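Local coordinates for acyl-CoA dehydrogenase FadE3 (PDB 4IV6), which belongs to the acyl-CoA dehydrogenase family, forms a four-chain assembly and holds dihydroflavine-adenine dinucleotide in a pocket to which a second subunit contributes, at residues R258-D263 with E353-D358; G81-A86 with P360-G365; L100-E105 with F235-K240. All coordinates share one frame; numbering follows the deposited sequence. Where two conformers were deposited one is given.

Interaction 1 (R258-D263 with E353-D358)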
loop_
_atom_site.group_PDB
_atom_site.type_symbol
_atom_site.label_atom_id
_atom_site.label_comp_id
_atom_site.label_asym_id
_atom_site.label_seq_id
_atom_site.Cartn_x
_atom_site.Cartn_y
_atom_site.Cartn_z
ATOM N N ARG B 258 2.124 9.009 -17.823
ATOM C CA ARG B 258 2.237 10.436 -18.153
ATOM C C ARG B 258 0.876 10.932 -18.603
ATOM O O ARG B 258 0.443 11.999 -18.197
ATOM C CB ARG B 258 3.269 10.730 -19.247
ATOM C CG ARG B 258 4.716 10.814 -18.755
ATOM C CD ARG B 258 5.687 11.002 -19.918
ATOM N NE ARG B 258 5.397 12.259 -20.581
ATOM C CZ ARG B 258 5.842 12.614 -21.778
ATOM N NH1 ARG B 258 6.636 11.832 -22.458
ATOM N NH2 ARG B 258 5.464 13.768 -22.304
ATOM N N ALA B 259 0.185 10.120 -19.398
ATOM C CA ALA B 259 -1.129 10.515 -19.937
ATOM C C ALA B 259 -2.171 10.633 -18.815
ATOM O O ALA B 259 -2.908 11.601 -18.750
ATOM C CB ALA B 259 -1.600 9.542 -21.007
ATOM N N ALA B 260 -2.244 9.634 -17.943
ATOM C CA ALA B 260 -3.195 9.670 -16.852
ATOM C C ALA B 260 -2.907 10.845 -15.897
ATOM O O ALA B 260 -3.812 11.584 -15.514
ATOM C CB ALA B 260 -3.157 8.350 -16.102
ATOM N N PHE B 261 -1.642 11.011 -15.530
ATOM C CA PHE B 261 -1.232 12.122 -14.680
ATOM C C PHE B 261 -1.515 13.495 -15.289
ATOM O O PHE B 261 -2.076 14.368 -14.613
ATOM C CB PHE B 261 0.240 12.026 -14.298
ATOM C CG PHE B 261 0.691 13.158 -13.417
ATOM C CD1 PHE B 261 0.197 13.258 -12.123
ATOM C CD2 PHE B 261 1.537 14.130 -13.890
ATOM C CE1 PHE B 261 0.575 14.307 -11.283
ATOM C CE2 PHE B 261 1.929 15.183 -13.059
ATOM C CZ PHE B 261 1.442 15.271 -11.760
ATOM N N GLU B 262 -1.153 13.702 -16.550
ATOM C CA GLU B 262 -1.482 14.976 -17.211
ATOM C C GLU B 262 -2.978 15.300 -17.155
ATOM O O GLU B 262 -3.356 16.443 -16.839
ATOM C CB GLU B 262 -1.023 14.985 -18.680
ATOM C CG GLU B 262 0.465 15.102 -18.832
ATOM C CD GLU B 262 0.948 14.903 -20.261
ATOM O OE1 GLU B 262 0.189 15.067 -21.218
ATOM O OE2 GLU B 262 2.110 14.566 -20.435
ATOM N N ASP B 263 -3.829 14.314 -17.464
ATOM C CA ASP B 263 -5.270 14.531 -17.464
ATOM C C ASP B 263 -5.778 14.871 -16.070
ATOM O O ASP B 263 -6.596 15.763 -15.899
ATOM C CB ASP B 263 -6.037 13.312 -17.996
ATOM C CG ASP B 263 -5.944 13.163 -19.505
ATOM O OD1 ASP B 263 -5.260 14.001 -20.163
ATOM O OD2 ASP B 263 -6.539 12.183 -20.043
ATOM N N GLU B 353 -10.463 6.257 -18.168
ATOM C CA GLU B 353 -10.915 4.867 -18.128
ATOM C C GLU B 353 -10.123 3.998 -19.081
ATOM O O GLU B 353 -9.867 2.849 -18.785
ATOM C CB GLU B 353 -12.411 4.736 -18.411
ATOM C CG GLU B 353 -12.831 5.068 -19.834
ATOM C CD GLU B 353 -12.798 3.886 -20.799
ATOM O OE1 GLU B 353 -12.556 4.108 -22.007
ATOM O OE2 GLU B 353 -13.042 2.752 -20.358
ATOM N N ARG B 354 -9.695 4.562 -20.207
ATOM C CA ARG B 354 -8.877 3.820 -21.138
ATOM C C ARG B 354 -7.492 3.522 -20.529
ATOM O O ARG B 354 -6.988 2.401 -20.671
ATOM C CB ARG B 354 -8.709 4.574 -22.466
ATOM C CG ARG B 354 -8.001 3.728 -23.494
ATOM C CD ARG B 354 -7.137 4.477 -24.444
ATOM N NE ARG B 354 -7.526 5.847 -24.812
ATOM C CZ ARG B 354 -6.606 6.753 -25.157
ATOM N NH1 ARG B 354 -5.294 6.429 -25.146
ATOM N NH2 ARG B 354 -6.969 7.969 -25.529
ATOM N N TYR B 355 -6.862 4.517 -19.900
ATOM C CA TYR B 355 -5.562 4.253 -19.277
ATOM C C TYR B 355 -5.685 3.170 -18.217
ATOM O O TYR B 355 -4.791 2.356 -18.060
ATOM C CB TYR B 355 -4.912 5.511 -18.686
ATOM C CG TYR B 355 -5.005 6.735 -19.561
ATOM C CD1 TYR B 355 -4.712 6.688 -20.919
ATOM C CD2 TYR B 355 -5.362 7.967 -19.004
ATOM C CE1 TYR B 355 -4.803 7.828 -21.711
ATOM C CE2 TYR B 355 -5.460 9.096 -19.787
ATOM C CZ TYR B 355 -5.171 9.025 -21.119
ATOM O OH TYR B 355 -5.236 10.184 -21.837
ATOM N N PHE B 356 -6.787 3.203 -17.479
ATOM C CA PHE B 356 -7.076 2.236 -16.429
ATOM C C PHE B 356 -7.195 0.824 -17.032
ATOM O O PHE B 356 -6.704 -0.133 -16.468
ATOM C CB PHE B 356 -8.370 2.660 -15.708
ATOM C CG PHE B 356 -8.847 1.717 -14.638
ATOM C CD1 PHE B 356 -8.304 1.751 -13.361
ATOM C CD2 PHE B 356 -9.886 0.830 -14.880
ATOM C CE1 PHE B 356 -8.775 0.889 -12.363
ATOM C CE2 PHE B 356 -10.348 -0.019 -13.888
ATOM C CZ PHE B 356 -9.799 0.017 -12.636
ATOM N N ARG B 357 -7.835 0.710 -18.190
ATOM C CA ARG B 357 -7.982 -0.587 -18.861
ATOM C C ARG B 357 -6.673 -1.051 -19.507
ATOM O O ARG B 357 -6.462 -2.231 -19.649
ATOM C CB ARG B 357 -9.065 -0.504 -19.958
ATOM C CG ARG B 357 -10.500 -0.459 -19.476
ATOM C CD ARG B 357 -11.452 -0.563 -20.645
ATOM N NE ARG B 357 -11.440 0.639 -21.470
ATOM C CZ ARG B 357 -10.865 0.771 -22.661
ATOM N NH1 ARG B 357 -10.261 -0.243 -23.258
ATOM N NH2 ARG B 357 -10.962 1.929 -23.303
ATOM N N ASP B 358 -5.822 -0.113 -19.921
ATOM C CA ASP B 358 -4.569 -0.451 -20.606
ATOM C C ASP B 358 -3.438 -0.852 -19.633
ATOM O O ASP B 358 -2.621 -1.709 -19.939
ATOM C CB ASP B 358 -4.101 0.698 -21.481
ATOM C CG ASP B 358 -4.860 0.774 -22.814
ATOM O OD1 ASP B 358 -5.610 -0.181 -23.143
ATOM O OD2 ASP B 358 -4.693 1.783 -23.521
HETATM O O HOH W 1 -3.095 12.928 -21.926
#
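Tyr355 reaches across to Ala259, Ala260 and Asp263, each meeting a different part of its side chain, and joins two nearly antiparallel helices (152° between segment axes, 9.8 Å apart) of the acyl-CoA dehydrogenase C-terminal domain. Ala259 CB sits over one ring face in a CH-pi contact, 3.9 Å from the ring centroid of Tyr355 and close to CZ. Nearer the base of the ring, Ala260 meets Tyr355 CD2 with its CA (3.5 Å) as much as with its methyl. With chi1 at -43° the ring swings clear of its own carbonyl and drives the phenol past both alanines to Asp263. There Tyr355 OH donates to Asp263 OD2 (3.0 Å), which lies near the ring plane but receives the bond from above its own carboxylate plane. Further out, the guanidinium of Arg354 lies with one face toward Tyr355 CE1, and Arg357 clasps Glu353 side-on through NE and NH2. Helix 316-340 packs on both segments through Ala260 and Phe356, and the Phe356 ring stacks on Phe356 of the second subunit. Water 1 donates to Asp263 OD1 (3.0 Å) and more weakly to Tyr355 OH (3.5 Å), adding at most a loose second link between carboxylate and phenol.

Interaction 2 (G81-A86 with P360-G365). With FDA (dihydroflavine-adenine dinucleotide), chain D.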
loop_
_atom_site.group_PDB
_atom_site.type_symbol
_atom_site.label_atom_id
_atom_site.label_comp_id
_atom_site.label_asym_id
_atom_site.label_seq_id
_atom_site.Cartn_x
_atom_site.Cartn_y
_atom_site.Cartn_z
ATOM N N GLY B 81 0.151 8.646 -26.071
ATOM C CA GLY B 81 -1.021 8.818 -26.943
ATOM C C GLY B 81 -1.951 7.607 -26.966
ATOM O O GLY B 81 -3.165 7.729 -26.857
ATOM N N TRP B 82 -1.375 6.430 -27.109
ATOM C CA TRP B 82 -2.148 5.192 -27.187
ATOM C C TRP B 82 -1.200 4.021 -27.006
ATOM O O TRP B 82 -0.327 3.802 -27.850
ATOM C CB TRP B 82 -2.882 5.085 -28.524
ATOM C CG TRP B 82 -3.883 3.987 -28.661
ATOM C CD1 TRP B 82 -4.375 3.166 -27.678
ATOM C CD2 TRP B 82 -4.568 3.624 -29.863
ATOM N NE1 TRP B 82 -5.331 2.326 -28.206
ATOM C CE2 TRP B 82 -5.452 2.573 -29.545
ATOM C CE3 TRP B 82 -4.518 4.089 -31.182
ATOM C CZ2 TRP B 82 -6.274 1.975 -30.498
ATOM C CZ3 TRP B 82 -5.342 3.486 -32.123
ATOM C CH2 TRP B 82 -6.205 2.443 -31.769
ATOM N N MET B 83 -1.367 3.294 -25.890
ATOM C CA MET B 83 -0.470 2.200 -25.527
ATOM C C MET B 83 -0.290 1.247 -26.708
ATOM O O MET B 83 0.817 0.769 -26.979
ATOM C CB MET B 83 -1.030 1.436 -24.318
ATOM C CG MET B 83 -0.095 0.359 -23.767
ATOM S SD MET B 83 -0.826 -0.603 -22.416
ATOM C CE MET B 83 -1.977 -1.637 -23.319
ATOM N N SER B 84 -1.397 0.976 -27.397
ATOM C CA SER B 84 -1.399 0.034 -28.518
ATOM C C SER B 84 -0.373 0.383 -29.624
ATOM O O SER B 84 0.141 -0.512 -30.298
ATOM C CB SER B 84 -2.814 -0.056 -29.127
ATOM O OG SER B 84 -3.765 -0.579 -28.191
ATOM N N LEU B 85 -0.110 1.664 -29.852
ATOM C CA LEU B 85 0.843 2.046 -30.889
ATOM C C LEU B 85 2.285 1.704 -30.492
ATOM O O LEU B 85 3.104 1.313 -31.352
ATOM C CB LEU B 85 0.702 3.538 -31.263
ATOM C CG LEU B 85 -0.685 3.948 -31.783
ATOM C CD1 LEU B 85 -0.664 5.439 -32.114
ATOM C CD2 LEU B 85 -1.123 3.162 -33.026
ATOM N N ALA B 86 2.604 1.795 -29.206
ATOM C CA ALA B 86 3.905 1.310 -28.732
ATOM C C ALA B 86 3.957 -0.206 -28.846
ATOM O O ALA B 86 4.963 -0.784 -29.254
ATOM C CB ALA B 86 4.139 1.763 -27.302
ATOM N N PRO B 360 -3.074 -2.665 -16.795
ATOM C CA PRO B 360 -2.831 -4.043 -16.406
ATOM C C PRO B 360 -2.100 -4.892 -17.448
ATOM O O PRO B 360 -1.433 -5.875 -17.073
ATOM C CB PRO B 360 -4.233 -4.596 -16.124
ATOM C CG PRO B 360 -5.094 -3.413 -15.928
ATOM C CD PRO B 360 -4.511 -2.340 -16.770
ATOM N N LEU B 361 -2.151 -4.491 -18.712
ATOM C CA LEU B 361 -1.441 -5.233 -19.761
ATOM C C LEU B 361 0.035 -5.376 -19.439
ATOM O O LEU B 361 0.586 -6.473 -19.579
ATOM C CB LEU B 361 -1.608 -4.562 -21.119
ATOM C CG LEU B 361 -1.037 -5.255 -22.375
ATOM C CD1 LEU B 361 0.384 -4.831 -22.670
ATOM C CD2 LEU B 361 -1.127 -6.781 -22.332
ATOM N N MET B 362 0.684 -4.295 -19.002
ATOM C CA MET B 362 2.121 -4.306 -18.729
ATOM C C MET B 362 2.471 -5.083 -17.468
ATOM O O MET B 362 3.622 -5.427 -17.249
ATOM C CB MET B 362 2.658 -2.872 -18.623
ATOM C CG MET B 362 2.757 -2.159 -19.969
ATOM S SD MET B 362 1.181 -1.586 -20.619
ATOM C CE MET B 362 1.053 0.014 -19.773
ATOM N N ILE B 363 1.476 -5.355 -16.646
ATOM C CA ILE B 363 1.640 -6.135 -15.421
ATOM C C ILE B 363 1.522 -7.652 -15.658
ATOM O O ILE B 363 2.365 -8.414 -15.168
ATOM C CB ILE B 363 0.589 -5.675 -14.391
ATOM C CG1 ILE B 363 1.021 -4.336 -13.802
ATOM C CG2 ILE B 363 0.399 -6.673 -13.275
ATOM C CD1 ILE B 363 -0.017 -3.719 -12.878
ATOM N N VAL B 364 0.486 -8.086 -16.383
ATOM C CA VAL B 364 0.151 -9.523 -16.524
ATOM C C VAL B 364 0.463 -10.119 -17.875
ATOM O O VAL B 364 0.487 -11.349 -18.015
ATOM C CB VAL B 364 -1.346 -9.851 -16.268
ATOM C CG1 VAL B 364 -1.774 -9.354 -14.920
ATOM C CG2 VAL B 364 -2.271 -9.299 -17.366
ATOM N N GLY B 365 0.662 -9.263 -18.862
ATOM C CA GLY B 365 0.696 -9.680 -20.266
ATOM C C GLY B 365 1.987 -9.352 -20.999
ATOM O O GLY B 365 2.048 -9.426 -22.234
HETATM P PA FDA D . 0.765 -18.303 -16.037
HETATM O O1A FDA D . 2.215 -18.631 -16.290
HETATM O O2A FDA D . -0.300 -19.346 -16.239
HETATM O O5B FDA D . 0.652 -17.717 -14.551
HETATM C C5B FDA D . -0.613 -17.484 -13.890
HETATM C C4B FDA D . -0.347 -16.837 -12.519
HETATM O O4B FDA D . 0.578 -17.620 -11.741
HETATM C C3B FDA D . 0.308 -15.478 -12.644
HETATM O O3B FDA D . -0.053 -14.674 -11.500
HETATM C C2B FDA D . 1.779 -15.833 -12.634
HETATM O O2B FDA D . 2.644 -14.768 -12.250
HETATM C C1B FDA D . 1.787 -16.899 -11.564
HETATM N N9A FDA D . 2.958 -17.814 -11.647
HETATM C C8A FDA D . 3.160 -18.750 -12.600
HETATM N N7A FDA D . 4.293 -19.435 -12.349
HETATM C C5A FDA D . 4.825 -18.912 -11.218
HETATM C C6A FDA D . 6.003 -19.151 -10.402
HETATM N N6A FDA D . 6.861 -20.110 -10.756
HETATM N N1A FDA D . 6.228 -18.404 -9.298
HETATM C C2A FDA D . 5.349 -17.461 -8.922
HETATM N N3A FDA D . 4.233 -17.171 -9.628
HETATM C C4A FDA D . 3.929 -17.865 -10.744
HETATM N N1 FDA D . 3.398 -13.566 -25.406
HETATM C C2 FDA D . 4.165 -13.707 -26.483
HETATM O O2 FDA D . 4.902 -14.708 -26.572
HETATM N N3 FDA D . 4.171 -12.803 -27.479
HETATM C C4 FDA D . 3.412 -11.708 -27.497
HETATM O O4 FDA D . 3.435 -10.909 -28.472
HETATM C C4X FDA D . 2.551 -11.462 -26.322
HETATM N N5 FDA D . 1.714 -10.408 -26.228
HETATM C C5X FDA D . 0.666 -10.462 -25.367
HETATM C C6 FDA D . -0.443 -9.621 -25.516
HETATM C C7 FDA D . -1.505 -9.647 -24.612
HETATM C C7M FDA D . -2.708 -8.760 -24.807
HETATM C C8 FDA D . -1.458 -10.523 -23.509
HETATM C C8M FDA D . -2.553 -10.620 -22.472
HETATM C C9 FDA D . -0.364 -11.361 -23.366
HETATM C C9A FDA D . 0.692 -11.356 -24.292
HETATM N N10 FDA D . 1.768 -12.253 -24.127
HETATM C C10 FDA D . 2.569 -12.497 -25.265
HETATM C "C1'" FDA D . 1.554 -13.391 -23.225
HETATM C "C2'" FDA D . 2.157 -13.025 -21.886
HETATM O "O2'" FDA D . 3.579 -12.928 -21.968
HETATM C "C3'" FDA D . 1.732 -14.080 -20.865
HETATM O "O3'" FDA D . 0.374 -13.829 -20.518
HETATM C "C4'" FDA D . 2.568 -14.070 -19.606
HETATM O "O4'" FDA D . 3.775 -14.775 -19.939
HETATM C "C5'" FDA D . 1.886 -14.835 -18.457
HETATM O "O5'" FDA D . 1.488 -16.100 -18.936
HETATM P P FDA D . 0.220 -16.914 -18.451
HETATM O O1P FDA D . 0.404 -18.263 -19.116
HETATM O O2P FDA D . -1.013 -16.127 -18.736
HETATM O O3P FDA D . 0.436 -16.966 -16.853
#
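In the conformer described, Met83, at the start of helix 83-102 in the N-terminal domain, is straight through chi1 and chi2 (-174° for chi1) and then turns at chi3, which lays CE against Leu361 of helix 352-364, in the C-terminal domain beside the ligand pocket. The meeting point is the shaft of that leucine: Met83 CE lies 3.7 Å from Leu361 CB and 3.9 Å from Leu361 CG. Leu361 also sends CG away from its backbone N (-175°), and this carries the branch past the methionine toward dihydroflavine-adenine dinucleotide, where Leu361 CD2 packs at 3.5 Å on the ring methyl C7M. Met362 is folded at chi2 and chi3 instead; as modelled, its thioether lies beside that of Met83, but both methionines have two conformers, and this pairing, with its very short sulfur-to-sulfur approach, is doubtful.

Helix 352-364 is kinked at Pro360 and ends at Val364. Its last turn holds together through Pro360 O, which takes bonds from both Ile363 N and Val364 N, and through Gly365 N to Leu361 O (2.9 Å). The carbonyl of Gly365 faces the ring system, with O 3.1 Å from C9A of the ligand. Thr127, Ser133, Thr368 and Glu370, with Arg339 and Gly343 of the second subunit, hydrogen-bond the same ligand. Tyr206 and helix 234-270 pack on both Met83 and Leu361. No hydrogen bond crosses between 81-86 and 360-365: the join rests on thioether and aliphatic packing, and through Leu361 it gives the methyl-bearing edge of the ring system an apolar neighbour.

Interaction 3 (L100-E105 with F235-K240)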
loop_
_atom_site.group_PDB
_atom_site.type_symbol
_atom_site.label_atom_id
_atom_site.label_comp_id
_atom_site.label_asym_id
_atom_site.label_seq_id
_atom_site.Cartn_x
_atom_site.Cartn_y
_atom_site.Cartn_z
ATOM N N LEU B 100 20.338 -8.791 -35.106
ATOM C CA LEU B 100 21.645 -8.159 -35.031
ATOM C C LEU B 100 22.595 -8.943 -34.130
ATOM O O LEU B 100 23.732 -9.140 -34.496
ATOM C CB LEU B 100 21.516 -6.746 -34.538
ATOM C CG LEU B 100 20.914 -5.837 -35.612
ATOM C CD1 LEU B 100 20.322 -4.624 -34.928
ATOM C CD2 LEU B 100 21.950 -5.441 -36.654
ATOM N N LEU B 101 22.121 -9.413 -32.985
ATOM C CA LEU B 101 23.006 -10.097 -32.018
ATOM C C LEU B 101 23.447 -11.476 -32.466
ATOM O O LEU B 101 24.593 -11.851 -32.263
ATOM C CB LEU B 101 22.336 -10.214 -30.630
ATOM C CG LEU B 101 22.166 -8.909 -29.830
ATOM C CD1 LEU B 101 21.498 -9.187 -28.486
ATOM C CD2 LEU B 101 23.494 -8.199 -29.614
ATOM N N PHE B 102 22.537 -12.215 -33.098
ATOM C CA PHE B 102 22.669 -13.647 -33.298
ATOM C C PHE B 102 22.501 -14.135 -34.761
ATOM O O PHE B 102 22.821 -15.271 -35.076
ATOM C CB PHE B 102 21.619 -14.353 -32.398
ATOM C CG PHE B 102 21.741 -14.016 -30.921
ATOM C CD1 PHE B 102 22.882 -14.339 -30.208
ATOM C CD2 PHE B 102 20.719 -13.389 -30.254
ATOM C CE1 PHE B 102 23.009 -14.031 -28.860
ATOM C CE2 PHE B 102 20.817 -13.081 -28.895
ATOM C CZ PHE B 102 21.966 -13.408 -28.194
ATOM N N GLY B 103 21.946 -13.316 -35.643
ATOM C CA GLY B 103 21.662 -13.771 -36.983
ATOM C C GLY B 103 22.919 -13.936 -37.830
ATOM O O GLY B 103 23.919 -13.251 -37.619
ATOM N N THR B 104 22.845 -14.812 -38.821
ATOM C CA THR B 104 23.858 -14.857 -39.861
ATOM C C THR B 104 23.777 -13.588 -40.716
ATOM O O THR B 104 22.762 -12.849 -40.703
ATOM C CB THR B 104 23.623 -16.058 -40.786
ATOM O OG1 THR B 104 22.380 -15.873 -41.488
ATOM C CG2 THR B 104 23.548 -17.353 -39.963
ATOM N N GLU B 105 24.822 -13.375 -41.510
ATOM C CA GLU B 105 24.867 -12.249 -42.434
ATOM C C GLU B 105 23.719 -12.319 -43.437
ATOM O O GLU B 105 23.098 -11.307 -43.761
ATOM C CB GLU B 105 26.231 -12.207 -43.158
ATOM C CG GLU B 105 27.431 -12.031 -42.222
ATOM C CD GLU B 105 27.330 -10.769 -41.370
ATOM O OE1 GLU B 105 26.968 -9.707 -41.917
ATOM O OE2 GLU B 105 27.593 -10.837 -40.148
ATOM N N PHE B 235 16.853 -19.918 -24.975
ATOM C CA PHE B 235 16.683 -19.208 -23.702
ATOM C C PHE B 235 17.740 -18.126 -23.491
ATOM O O PHE B 235 17.421 -17.014 -23.084
ATOM C CB PHE B 235 16.642 -20.174 -22.503
ATOM C CG PHE B 235 15.323 -20.909 -22.367
ATOM C CD1 PHE B 235 14.136 -20.213 -22.225
ATOM C CD2 PHE B 235 15.269 -22.296 -22.426
ATOM C CE1 PHE B 235 12.916 -20.894 -22.142
ATOM C CE2 PHE B 235 14.065 -22.971 -22.329
ATOM C CZ PHE B 235 12.884 -22.281 -22.180
ATOM N N ALA B 236 18.990 -18.441 -23.796
ATOM C CA ALA B 236 20.057 -17.465 -23.671
ATOM C C ALA B 236 19.801 -16.269 -24.574
ATOM O O ALA B 236 19.957 -15.114 -24.162
ATOM C CB ALA B 236 21.394 -18.114 -24.016
ATOM N N GLN B 237 19.396 -16.540 -25.812
ATOM C CA GLN B 237 19.096 -15.479 -26.770
ATOM C C GLN B 237 17.919 -14.635 -26.290
ATOM O O GLN B 237 18.021 -13.402 -26.300
ATOM C CB GLN B 237 18.788 -16.049 -28.143
ATOM C CG GLN B 237 19.976 -16.730 -28.825
ATOM C CD GLN B 237 19.557 -17.574 -30.014
ATOM O OE1 GLN B 237 18.394 -17.944 -30.165
ATOM N NE2 GLN B 237 20.513 -17.871 -30.874
ATOM N N MET B 238 16.839 -15.284 -25.857
ATOM C CA MET B 238 15.695 -14.537 -25.343
ATOM C C MET B 238 16.078 -13.658 -24.147
ATOM O O MET B 238 15.683 -12.508 -24.100
ATOM C CB MET B 238 14.531 -15.446 -24.987
ATOM C CG MET B 238 13.210 -14.703 -24.928
ATOM S SD MET B 238 12.924 -13.785 -26.458
ATOM C CE MET B 238 13.201 -12.113 -25.938
ATOM N N MET B 239 16.873 -14.163 -23.207
ATOM C CA MET B 239 17.304 -13.317 -22.080
ATOM C C MET B 239 17.870 -11.990 -22.554
ATOM O O MET B 239 17.583 -10.944 -21.994
ATOM C CB MET B 239 18.366 -14.011 -21.240
ATOM C CG MET B 239 17.838 -14.694 -19.993
ATOM S SD MET B 239 19.231 -15.471 -19.127
ATOM C CE MET B 239 20.109 -14.023 -18.548
ATOM N N LYS B 240 18.671 -12.052 -23.612
ATOM C CA LYS B 240 19.321 -10.892 -24.178
ATOM C C LYS B 240 18.296 -9.966 -24.855
ATOM O O LYS B 240 18.313 -8.745 -24.670
ATOM C CB LYS B 240 20.407 -11.398 -25.140
ATOM C CG LYS B 240 21.628 -10.552 -25.253
ATOM C CD LYS B 240 22.332 -10.302 -23.930
ATOM C CE LYS B 240 22.909 -8.893 -23.991
ATOM N NZ LYS B 240 23.680 -8.505 -22.780
#
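The ring of Phe102 is sandwiched: Gln237 CG lies over the centre of one face, 3.6 Å from the ring centroid of Phe102 and only 8° off the normal, while Leu101 CB covers the opposite face near the rim. The glutamine chain runs antiparallel to the phenylalanine side chain, and the amide plane of Gln237 is inclined 39° to the ring. The backbone joins in as well, with Phe102 CE2 3.6 Å from Gln237 CA. At the ring edge Lys240 CB lies in plane, 4.0 Å from Phe102 CZ. Leu101 lies crosswise to the lysine chain, its CD1 touching Lys240 CG at 3.5 Å. Bends at chi2 and chi3 then lead the lysine away from the contact, and Lys240 NZ pairs with Glu243. The extended chain of Gln237 takes its amide beyond the ring, where NE2 donates to Leu227 O; this anchors the methylenes that lie on the phenyl face. Just past Phe102 the chain leaves helix 83-102, and Thr104 caps the next one, with Gln107 OE1 receiving Thr104 N, as in a capping box. The C-terminal end of helix 83-102 packs on the first turns of helix 234-270, an interdomain helix contact of the acyl-CoA dehydrogenase fold.

Three helices meet in pairs: 352-364 serves interactions 1 and 2, 234-270 serves 1 and 3, and 83-102 serves 2 and 3. Interactions 1 and 2 are buried, 11 Å apart between centres, and both reach the second subunit; they touch where Arg354 NH1 probably hydrogen-bonds Gly81 O (3.0 Å). Interaction 3 is partly exposed, touches no other chain and lies on the opposite side of the chain's centre from interaction 1. The chemistry follows the place: a phenol-carboxylate bond with a water in interaction 1, sulfur and aliphatic packing beside the ligand in interaction 2, and a phenyl ring against the methylenes of polar residues in interaction 3.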